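PDB 3SON: hypothetical NUDIX hydrolase from Listeria monocytogenes, which probably hydrolyses a nucleoside diphosphate linked to another moiety, as Nudix enzymes do with the help of divalent metal ions, its own substrate being unknown. Local coordinates for residues Q7-P12 with E90-I95; Y20-L25 with V116-A121; L58-D63 with Y102-S107; L69-S74 with K131-E136. One frame throughout, in Å; residues are numbered along the deposited sequence.

Interaction 1 (Q7-P12 with E90-I95); sequences QVLVIP and EYCFAI
Leu9 reaches across to both Glu90 and Cys92, and the contacts of its branches described here belong to one of two modelled conformers. Its CB starts out 4.0 Å from the carbonyl O of Tyr91 and 4.1 Å from the sulfur of Cys92. With CG anti to the backbone N (chi1 -175°) in this conformer, the branch splits over two partners: CD2 packs against Cys92 SG at 3.9 Å, while CD1 lies 4.0 Å from Glu90 OE2, in an oblique crossing of the two side chains. Asn130 of helix 128-142 also touches Leu9 on this side.

The main chains pair in parallel and in register, Gln7 beside Glu90 through to Pro12 beside Ile95. Tyr91 N gives a nearly straight bond to Gln7 O, and Leu9 N returns one to Tyr91 O at 2.8 Å; Phe93 N to Leu9 O is weak and bent, after which Ile11 N to Phe93 O and Ile95 N to Ile11 O restore the pattern. This parallel pair runs through the middle of the mixed sheet of the Nudix fold, a sheet sandwiched between helices. Leu9, Ile11, Cys92 and Ala94 touch helix 128-142, and Glu90 OE1 bonds to its Ser129 OG, whereas Val10, Tyr91 and Phe93 contact helix 46-58 on the opposite face.

On that second face the Phe93 ring turns its edge to Leu9 O, with CD1 at 3.5 Å, and Val8 CG1 meets CE1 obliquely. Farther along, Ile95 CG2 fits between Pro12 CA, 3.5 Å away, and Val10 CG1. At the other end a water bridges Val8 O and Glu90 OE2.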
# COMPACT_ATOMS: atom_id res chain seq x y z
N GLN A 7 5.33 9.56 -5.93
CA GLN A 7 5.90 8.55 -6.76
C GLN A 7 4.86 8.01 -7.74
O GLN A 7 3.65 8.11 -7.50
CB GLN A 7 6.32 7.35 -5.90
CG GLN A 7 7.61 7.56 -5.13
CD GLN A 7 8.81 7.40 -5.99
OE1 GLN A 7 8.99 6.38 -6.68
NE2 GLN A 7 9.62 8.40 -6.01
N VAL A 8 5.33 7.52 -8.85
CA VAL A 8 4.47 6.82 -9.74
C VAL A 8 4.93 5.38 -9.95
O VAL A 8 6.15 5.04 -9.77
CB VAL A 8 4.23 7.57 -11.09
CG1 VAL A 8 3.77 9.06 -10.88
CG2 VAL A 8 5.50 7.55 -11.97
N LEU A 9 3.96 4.51 -10.22
CA LEU A 9 4.20 3.14 -10.62
C LEU A 9 3.50 2.97 -11.96
O LEU A 9 2.40 3.49 -12.18
CB LEU A 9 3.66 2.14 -9.59
CG LEU A 9 3.96 0.65 -9.81
CD1 LEU A 9 5.29 0.29 -9.17
CD2 LEU A 9 2.83 -0.19 -9.23
N VAL A 10 4.17 2.30 -12.88
CA VAL A 10 3.59 2.03 -14.22
C VAL A 10 3.79 0.58 -14.66
O VAL A 10 4.92 0.09 -14.68
CB VAL A 10 4.20 2.93 -15.29
CG1 VAL A 10 3.50 2.73 -16.60
CG2 VAL A 10 4.15 4.40 -14.88
N ILE A 11 2.67 -0.12 -14.93
CA ILE A 11 2.68 -1.54 -15.26
C ILE A 11 2.52 -1.68 -16.76
O ILE A 11 1.48 -1.34 -17.30
CB ILE A 11 1.51 -2.28 -14.58
CG1 ILE A 11 1.59 -2.13 -13.05
CG2 ILE A 11 1.45 -3.80 -14.96
CD1 ILE A 11 0.40 -2.71 -12.32
N PRO A 12 3.56 -2.16 -17.46
CA PRO A 12 3.36 -2.42 -18.92
C PRO A 12 2.53 -3.68 -19.12
O PRO A 12 2.60 -4.61 -18.29
CB PRO A 12 4.80 -2.70 -19.40
CG PRO A 12 5.68 -2.33 -18.26
CD PRO A 12 4.89 -2.59 -17.02
N GLU A 90 2.09 6.88 -3.70
CA GLU A 90 2.45 6.22 -4.94
C GLU A 90 1.18 5.99 -5.81
O GLU A 90 0.26 5.24 -5.43
CB GLU A 90 3.10 4.87 -4.63
CG GLU A 90 3.58 4.16 -5.84
CD GLU A 90 4.10 2.76 -5.54
OE1 GLU A 90 3.32 1.91 -5.00
OE2 GLU A 90 5.29 2.53 -5.84
N TYR A 91 1.14 6.63 -6.96
CA TYR A 91 0.02 6.54 -7.88
C TYR A 91 0.36 5.56 -8.96
O TYR A 91 1.47 5.53 -9.39
CB TYR A 91 -0.23 7.90 -8.51
CG TYR A 91 -0.52 9.01 -7.51
CD1 TYR A 91 -1.76 9.10 -6.92
CD2 TYR A 91 0.46 9.92 -7.12
CE1 TYR A 91 -2.04 10.08 -6.00
CE2 TYR A 91 0.20 10.94 -6.20
CZ TYR A 91 -1.07 10.99 -5.64
OH TYR A 91 -1.42 11.95 -4.74
N CYS A 92 -0.63 4.81 -9.45
CA CYS A 92 -0.36 3.75 -10.30
C CYS A 92 -0.97 3.86 -11.67
O CYS A 92 -2.14 4.39 -11.83
CB CYS A 92 -0.86 2.45 -9.69
SG CYS A 92 -0.11 2.03 -8.11
N PHE A 93 -0.32 3.25 -12.66
CA PHE A 93 -0.77 3.34 -14.06
C PHE A 93 -0.48 2.09 -14.85
O PHE A 93 0.25 1.25 -14.40
CB PHE A 93 -0.09 4.54 -14.79
CG PHE A 93 -0.30 5.87 -14.16
CD1 PHE A 93 0.42 6.25 -13.06
CD2 PHE A 93 -1.26 6.73 -14.66
CE1 PHE A 93 0.22 7.48 -12.48
CE2 PHE A 93 -1.46 7.98 -14.06
CZ PHE A 93 -0.76 8.32 -12.95
N ALA A 94 -0.94 2.04 -16.10
CA ALA A 94 -0.64 0.93 -16.99
C ALA A 94 -0.46 1.39 -18.41
O ALA A 94 -1.00 2.40 -18.81
CB ALA A 94 -1.75 -0.09 -16.91
N ILE A 95 0.43 0.72 -19.15
CA ILE A 95 0.72 1.14 -20.47
C ILE A 95 0.57 -0.02 -21.38
O ILE A 95 1.15 -1.09 -21.11
CB ILE A 95 2.13 1.83 -20.51
CG1 ILE A 95 2.52 2.31 -21.93
CG2 ILE A 95 3.26 0.96 -19.91
CD1 ILE A 95 3.65 3.31 -21.87
O HOH W 1 6.89 3.91 -7.27

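Interaction 2 (Y20-L25 with V116-A121); sequences YQFGVL and VSYESA
Phe22 turns an edge of its ring to the start of helix 118-124. CD2 lies 3.7 Å from Tyr118 N, close to the ring plane, with the carbonyl carbon of Ser117 beside it at the same edge. Next along the ring, Phe22 CE2 touches Tyr118 CB at 3.8 Å and lies near the plane of the tyrosine ring, at its edge. A first torsion of 174° carries the Tyr118 ring onward to Asn138 of helix 128-142; Leu134 and Asn138 of that helix also pack on Phe22.

The backbones join through one antiparallel, hydrogen-bonded pair. Phe22 N donates to Val116 O at 2.8 Å, in the carbonyl plane, and Val116 N answers to Phe22 O. Val116 CG2 sits tightly over that same acceptor, 3.3 Å from Phe22 O. Beyond the pair, Val24 CG1 packs on Val116 CG2 and on Ala121 CB, the latter at 4.3 Å, bringing the first turn of the helix down on the strand. On the Tyr20 side a water spans the gap, donating to Tyr20 O and accepting from Tyr118 N, so this amide of the first helical turn has a partner.

Ser117 sits at the N-cap of helix 118-124: its OG accepts from Ser120 N at 3.1 Å. This is a strand-to-helix junction with a serine N-cap, placed where strand 110-116 leaves the mixed sheet of the Nudix fold beside strand 20-27.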
# COMPACT_ATOMS: atom_id res chain seq x y z
N TYR A 20 -3.60 -11.92 -21.49
CA TYR A 20 -2.80 -10.74 -21.34
C TYR A 20 -1.53 -11.15 -20.65
O TYR A 20 -1.51 -12.10 -19.84
CB TYR A 20 -3.51 -9.72 -20.47
CG TYR A 20 -4.70 -9.08 -21.16
CD1 TYR A 20 -4.51 -7.99 -21.99
CD2 TYR A 20 -5.98 -9.56 -20.97
CE1 TYR A 20 -5.58 -7.39 -22.63
CE2 TYR A 20 -7.06 -8.97 -21.62
CZ TYR A 20 -6.84 -7.87 -22.44
OH TYR A 20 -7.88 -7.25 -23.10
N GLN A 21 -0.46 -10.47 -21.03
CA GLN A 21 0.81 -10.60 -20.36
C GLN A 21 1.24 -9.26 -19.76
O GLN A 21 0.88 -8.18 -20.26
CB GLN A 21 1.85 -11.17 -21.29
CG GLN A 21 1.50 -12.60 -21.71
CD GLN A 21 2.70 -13.38 -22.19
OE1 GLN A 21 3.58 -12.83 -22.82
NE2 GLN A 21 2.75 -14.67 -21.87
N PHE A 22 2.10 -9.35 -18.74
CA PHE A 22 2.49 -8.21 -17.96
C PHE A 22 4.02 -8.15 -17.93
O PHE A 22 4.71 -9.19 -17.87
CB PHE A 22 1.91 -8.35 -16.55
CG PHE A 22 0.42 -8.45 -16.53
CD1 PHE A 22 -0.33 -7.30 -16.61
CD2 PHE A 22 -0.23 -9.67 -16.53
CE1 PHE A 22 -1.70 -7.34 -16.68
CE2 PHE A 22 -1.61 -9.73 -16.54
CZ PHE A 22 -2.34 -8.57 -16.66
N GLY A 23 4.52 -6.94 -18.04
CA GLY A 23 5.91 -6.69 -18.19
C GLY A 23 6.58 -6.39 -16.83
O GLY A 23 6.19 -5.49 -16.11
N VAL A 24 7.50 -7.27 -16.42
CA VAL A 24 8.24 -7.02 -15.19
C VAL A 24 9.70 -6.86 -15.53
O VAL A 24 10.21 -7.48 -16.46
CB VAL A 24 8.10 -8.15 -14.17
CG1 VAL A 24 6.63 -8.37 -13.82
CG2 VAL A 24 8.62 -9.49 -14.72
N LEU A 25 10.39 -6.06 -14.71
CA LEU A 25 11.79 -5.66 -14.96
C LEU A 25 12.68 -6.18 -13.90
O LEU A 25 12.37 -6.03 -12.73
CB LEU A 25 11.89 -4.13 -14.99
CG LEU A 25 11.08 -3.38 -16.08
CD1 LEU A 25 10.98 -1.88 -15.78
CD2 LEU A 25 11.71 -3.54 -17.45
N VAL A 116 5.03 -11.90 -18.74
CA VAL A 116 4.61 -13.05 -17.94
C VAL A 116 3.11 -13.00 -17.69
O VAL A 116 2.47 -11.96 -17.80
CB VAL A 116 5.35 -13.04 -16.58
CG1 VAL A 116 6.86 -13.19 -16.81
CG2 VAL A 116 5.08 -11.74 -15.82
N SER A 117 2.53 -14.14 -17.31
CA SER A 117 1.13 -14.17 -16.98
C SER A 117 0.89 -13.43 -15.66
O SER A 117 1.81 -13.15 -14.91
CB SER A 117 0.66 -15.60 -16.79
OG SER A 117 1.26 -16.13 -15.63
N TYR A 118 -0.36 -13.14 -15.39
CA TYR A 118 -0.74 -12.56 -14.13
C TYR A 118 -0.12 -13.30 -12.96
O TYR A 118 0.60 -12.75 -12.08
CB TYR A 118 -2.29 -12.51 -14.01
CG TYR A 118 -2.76 -12.05 -12.66
CD1 TYR A 118 -2.73 -10.70 -12.31
CD2 TYR A 118 -3.15 -12.95 -11.68
CE1 TYR A 118 -3.09 -10.27 -11.02
CE2 TYR A 118 -3.56 -12.53 -10.43
CZ TYR A 118 -3.57 -11.19 -10.11
OH TYR A 118 -3.95 -10.76 -8.85
N GLU A 119 -0.37 -14.60 -12.95
CA GLU A 119 0.01 -15.42 -11.82
C GLU A 119 1.52 -15.47 -11.68
O GLU A 119 2.04 -15.38 -10.56
CB GLU A 119 -0.66 -16.80 -11.97
CG GLU A 119 -2.19 -16.69 -11.98
CD GLU A 119 -2.85 -16.34 -13.34
OE1 GLU A 119 -2.18 -16.25 -14.42
OE2 GLU A 119 -4.12 -16.20 -13.33
N SER A 120 2.24 -15.43 -12.81
CA SER A 120 3.69 -15.45 -12.78
C SER A 120 4.24 -14.15 -12.27
O SER A 120 5.12 -14.15 -11.44
CB SER A 120 4.28 -15.79 -14.15
OG SER A 120 3.93 -17.13 -14.49
N ALA A 121 3.58 -13.04 -12.67
CA ALA A 121 3.97 -11.69 -12.22
C ALA A 121 3.83 -11.56 -10.69
O ALA A 121 4.72 -11.00 -10.03
CB ALA A 121 3.11 -10.66 -12.94
O HOH W 2 -2.33 -13.39 -17.58

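Interaction 3 (L58-D63 with Y102-S107); sequences LNLDVD and YQVTLS
Gln103 is the first residue of 102-107 to approach 58-63, its extended side chain slanting across towards Asp61; the orientation of its amide is uncertain and Asp61 is poorly ordered, so this end of the contact is loosely defined. Val104 is the apolar centre. At a chi1 of 175° its two methyls divide between neighbours: CG1 lies 4.0 Å from Leu58 CB, and CG2 packs 3.9 Å from Leu60 CD2. Both leucines run alongside the valine and point the same way, and all three side chains touch Leu97.

Thr105 brings the polar grip. Its N donates to Leu58 O at 3.1 Å, from well above the carbonyl plane, and Val104 CA adds a longer C-H contact to the same oxygen. The Thr105 carbonyl turns back to accept from Asn59 ND2 at 3.0 Å; the bond is nearly straight and the acceptor lies in the plane of the asparagine amide, though the approach is again from above the carbonyl plane. The two side chains cross at about a right angle, with OG1 of Thr105 3.3 Å from Asn59 CB. Leu106 follows, its CD2 lying 4.0 Å from CD2 of Leu58, and Leu113 of strand 110-116 packs on Leu106 and Val104.

Asn59 leaves the helix with positive phi (45°); in the poorly ordered loop beyond it, Asp61 OD2 is modelled accepting from Asp63 N as in an Asx turn. The contact thus fastens the exit of helix 46-58, which supplies the calcium ligands Glu53 and Glu57 in this Nudix fold, to the loop leading into strand 110-116.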
# COMPACT_ATOMS: atom_id res chain seq x y z
N LEU A 58 11.75 2.54 -20.76
CA LEU A 58 11.46 1.67 -21.91
C LEU A 58 11.92 2.19 -23.28
O LEU A 58 11.77 1.51 -24.31
CB LEU A 58 9.92 1.34 -21.91
CG LEU A 58 9.40 0.86 -20.58
CD1 LEU A 58 7.90 0.63 -20.64
CD2 LEU A 58 10.07 -0.42 -20.13
N ASN A 59 12.58 3.35 -23.27
CA ASN A 59 13.11 4.04 -24.44
C ASN A 59 12.12 4.07 -25.61
O ASN A 59 12.41 3.62 -26.71
CB ASN A 59 14.47 3.46 -24.80
CG ASN A 59 15.52 3.85 -23.78
OD1 ASN A 59 15.89 5.01 -23.67
ND2 ASN A 59 15.96 2.89 -22.98
N LEU A 60 10.95 4.61 -25.33
CA LEU A 60 9.82 4.61 -26.28
C LEU A 60 9.74 5.92 -27.07
O LEU A 60 10.10 6.96 -26.55
CB LEU A 60 8.48 4.50 -25.55
CG LEU A 60 8.16 3.41 -24.53
CD1 LEU A 60 6.91 3.79 -23.72
CD2 LEU A 60 7.99 2.08 -25.23
N ASP A 61 9.22 5.86 -28.29
CA ASP A 61 8.85 7.08 -29.05
C ASP A 61 7.85 7.94 -28.23
O ASP A 61 7.63 7.68 -27.04
CB ASP A 61 8.29 6.70 -30.43
CG ASP A 61 7.02 5.86 -30.33
OD1 ASP A 61 7.06 4.69 -30.77
OD2 ASP A 61 5.99 6.36 -29.82
N VAL A 62 7.21 8.93 -28.85
CA VAL A 62 6.41 9.93 -28.09
C VAL A 62 4.97 9.55 -27.66
O VAL A 62 4.52 10.00 -26.60
CB VAL A 62 6.35 11.29 -28.84
CG1 VAL A 62 7.74 11.72 -29.29
CG2 VAL A 62 5.39 11.22 -30.03
N ASP A 63 4.26 8.73 -28.45
CA ASP A 63 2.81 8.54 -28.24
C ASP A 63 2.36 7.09 -27.92
O ASP A 63 2.26 6.24 -28.80
CB ASP A 63 2.05 9.08 -29.47
CG ASP A 63 0.66 9.61 -29.12
OD1 ASP A 63 0.21 9.47 -27.96
OD2 ASP A 63 0.01 10.17 -30.03
N TYR A 102 8.17 -4.52 -29.56
CA TYR A 102 9.45 -4.73 -30.27
C TYR A 102 10.38 -3.53 -30.18
O TYR A 102 11.59 -3.65 -30.37
CB TYR A 102 9.26 -5.04 -31.77
CG TYR A 102 8.54 -6.35 -32.09
CD1 TYR A 102 8.30 -7.32 -31.11
CD2 TYR A 102 8.15 -6.63 -33.42
CE1 TYR A 102 7.65 -8.51 -31.43
CE2 TYR A 102 7.50 -7.81 -33.74
CZ TYR A 102 7.25 -8.75 -32.75
OH TYR A 102 6.61 -9.94 -33.06
N GLN A 103 9.81 -2.35 -29.95
CA GLN A 103 10.59 -1.14 -29.89
C GLN A 103 11.20 -0.86 -28.52
O GLN A 103 12.02 0.04 -28.38
CB GLN A 103 9.74 0.06 -30.27
CG GLN A 103 9.29 0.03 -31.72
CD GLN A 103 8.37 1.17 -32.05
OE1 GLN A 103 8.82 2.30 -32.28
NE2 GLN A 103 7.08 0.89 -32.09
N VAL A 104 10.77 -1.60 -27.50
CA VAL A 104 11.19 -1.37 -26.15
C VAL A 104 12.67 -1.76 -25.95
O VAL A 104 13.08 -2.83 -26.38
CB VAL A 104 10.30 -2.21 -25.19
CG1 VAL A 104 10.81 -2.08 -23.76
CG2 VAL A 104 8.82 -1.77 -25.29
N THR A 105 13.46 -0.86 -25.41
CA THR A 105 14.85 -1.19 -24.99
C THR A 105 15.01 -0.65 -23.57
O THR A 105 14.41 0.36 -23.20
CB THR A 105 15.98 -0.66 -25.97
OG1 THR A 105 16.01 0.76 -26.01
CG2 THR A 105 15.79 -1.21 -27.48
N LEU A 106 15.83 -1.31 -22.77
CA LEU A 106 15.92 -0.92 -21.36
C LEU A 106 17.13 -0.02 -21.10
O LEU A 106 18.02 0.02 -21.90
CB LEU A 106 16.00 -2.17 -20.50
CG LEU A 106 14.79 -3.09 -20.63
CD1 LEU A 106 14.90 -4.34 -19.75
CD2 LEU A 106 13.57 -2.25 -20.31
N SER A 107 17.03 0.78 -20.04
CA SER A 107 18.15 1.56 -19.53
C SER A 107 19.09 0.66 -18.75
O SER A 107 18.78 -0.53 -18.48
CB SER A 107 17.66 2.70 -18.63
OG SER A 107 17.21 2.25 -17.37

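Interaction 4 (L69-S74 with K131-E136); sequences LDSHAS and KTALYE
Glu136 reaches from helix 128-142 to the backbone of 69-74, and its carboxylate clasps two successive amides. The side chain leaves opposite its own amide nitrogen (chi1 178°) and stays extended, which places both oxygens at the strand. OE2 takes Asp70 N at 2.9 Å on its syn lone pair, in a nearly straight bond. OE1 takes Ser71 N at 2.8 Å, also on the syn side but more bent, and receives Ser71 OG at 2.8 Å on its anti lone pair. Three donors from the strand therefore fix the rotation of the carboxylate.

Ser71 is itself wedged against the helix: its CB lies 3.7 Å from Ala133 CA, and its OG is 3.6 Å from Thr132 CG2. Leu69 slides past Glu136 in the opposite direction, CD2 resting 3.8 Å from the carboxyl carbon CD, while CD1 turns to Ala133. Asp70 OD2 comes within 3.6 Å of Glu136 OE2, a closeness of like charges that is probably eased by Arg140, which forms salt bridges with both acids; Lys147 pairs with Asp70 OD1.

Across the dimer interface, His72 stacks on His72 of the second subunit, and Tyr135 meets Phe78 of that subunit. Helix 128-142 runs antiparallel to strand 66-76 here, with the segment axes 8.0 Å apart at their closest. Strand 87-96 adjoins the strand, its Cys92 touching Leu69 and Ala133, and Leu134 packs towards helix 118-124.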
# COMPACT_ATOMS: atom_id res chain seq x y z
N LEU A 69 -5.01 3.78 -12.78
CA LEU A 69 -5.51 2.78 -11.81
C LEU A 69 -5.89 3.51 -10.52
O LEU A 69 -5.31 4.56 -10.21
CB LEU A 69 -4.44 1.76 -11.53
CG LEU A 69 -4.03 0.85 -12.70
CD1 LEU A 69 -2.88 -0.07 -12.39
CD2 LEU A 69 -5.26 0.04 -13.15
N ASP A 70 -6.89 2.98 -9.80
CA ASP A 70 -7.28 3.46 -8.45
C ASP A 70 -6.33 3.03 -7.33
O ASP A 70 -6.29 3.66 -6.29
CB ASP A 70 -8.69 2.97 -8.08
CG ASP A 70 -9.75 3.53 -8.96
OD1 ASP A 70 -9.75 4.77 -9.15
OD2 ASP A 70 -10.61 2.73 -9.41
N SER A 71 -5.56 1.99 -7.53
CA SER A 71 -4.71 1.50 -6.46
C SER A 71 -3.68 2.55 -6.09
O SER A 71 -3.03 3.11 -6.94
CB SER A 71 -4.03 0.16 -6.84
OG SER A 71 -4.94 -0.90 -6.98
N HIS A 72 -3.59 2.83 -4.81
CA HIS A 72 -2.66 3.80 -4.30
C HIS A 72 -2.08 3.33 -2.99
O HIS A 72 -2.77 2.66 -2.22
CB HIS A 72 -3.43 5.15 -4.16
CG HIS A 72 -2.85 6.09 -3.15
ND1 HIS A 72 -2.76 5.76 -1.84
CD2 HIS A 72 -2.34 7.38 -3.27
CE1 HIS A 72 -2.18 6.77 -1.17
NE2 HIS A 72 -1.94 7.78 -2.04
N ALA A 73 -0.82 3.67 -2.71
CA ALA A 73 -0.16 3.33 -1.44
C ALA A 73 0.80 4.43 -0.93
O ALA A 73 1.25 5.24 -1.67
CB ALA A 73 0.61 2.01 -1.55
N SER A 74 1.03 4.46 0.36
CA SER A 74 1.98 5.40 0.92
C SER A 74 3.29 4.69 1.02
O SER A 74 3.33 3.47 1.21
CB SER A 74 1.46 5.91 2.27
OG SER A 74 0.21 6.54 2.10
N LYS A 131 1.31 -5.78 -6.18
CA LYS A 131 0.42 -6.86 -6.33
C LYS A 131 -1.00 -6.37 -6.40
O LYS A 131 -1.82 -6.88 -7.21
CB LYS A 131 0.63 -7.84 -5.18
CG LYS A 131 2.04 -8.43 -5.21
CD LYS A 131 2.14 -9.54 -4.19
CE LYS A 131 3.57 -10.06 -4.08
NZ LYS A 131 3.71 -11.08 -2.99
N THR A 132 -1.33 -5.41 -5.52
CA THR A 132 -2.66 -4.83 -5.50
C THR A 132 -2.98 -4.09 -6.80
O THR A 132 -4.05 -4.33 -7.39
CB THR A 132 -2.89 -3.93 -4.30
OG1 THR A 132 -2.79 -4.75 -3.11
CG2 THR A 132 -4.31 -3.24 -4.35
N ALA A 133 -2.06 -3.23 -7.25
CA ALA A 133 -2.20 -2.55 -8.56
C ALA A 133 -2.37 -3.56 -9.75
O ALA A 133 -3.26 -3.40 -10.67
CB ALA A 133 -1.01 -1.57 -8.79
N LEU A 134 -1.64 -4.65 -9.67
CA LEU A 134 -1.66 -5.63 -10.75
C LEU A 134 -3.00 -6.35 -10.75
O LEU A 134 -3.56 -6.57 -11.80
CB LEU A 134 -0.50 -6.62 -10.62
CG LEU A 134 -0.47 -7.68 -11.72
CD1 LEU A 134 -0.30 -7.01 -13.05
CD2 LEU A 134 0.66 -8.68 -11.50
N TYR A 135 -3.51 -6.71 -9.57
CA TYR A 135 -4.85 -7.31 -9.45
C TYR A 135 -5.90 -6.45 -10.13
O TYR A 135 -6.75 -6.94 -10.91
CB TYR A 135 -5.20 -7.50 -7.96
CG TYR A 135 -6.61 -7.87 -7.78
CD1 TYR A 135 -7.04 -9.15 -8.04
CD2 TYR A 135 -7.55 -6.92 -7.42
CE1 TYR A 135 -8.40 -9.48 -7.94
CE2 TYR A 135 -8.87 -7.25 -7.31
CZ TYR A 135 -9.29 -8.53 -7.58
OH TYR A 135 -10.65 -8.83 -7.45
N GLU A 136 -5.93 -5.19 -9.75
CA GLU A 136 -6.90 -4.23 -10.33
C GLU A 136 -6.76 -4.19 -11.87
O GLU A 136 -7.72 -4.25 -12.60
CB GLU A 136 -6.67 -2.83 -9.74
CG GLU A 136 -7.64 -1.85 -10.38
CD GLU A 136 -7.40 -0.40 -10.02
OE1 GLU A 136 -6.54 -0.08 -9.12
OE2 GLU A 136 -8.06 0.45 -10.68

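From the N terminus, interaction 1 joins strand 7-15 to strand 87-96 and closes the loop of residues 13-89. Interaction 2 starts next, at 20-25, and closes a longer loop at 116-121, crossing the first. Interaction 3 is nested inside that loop and crosses interaction 1. Interaction 4 begins within all three loops but closes beyond them, crossing each. Strands 7-15, 87-96 and 66-76 thus lie side by side where interactions 1 and 4 meet, strand 20-27 joins through Gly23 and Pro12, and Leu134 of 131-136 packs on Phe22, Tyr118 and Ala121, joining interaction 4 to interaction 2. Interactions 3 and 4 lie apart, their centres about 24 Å from one another.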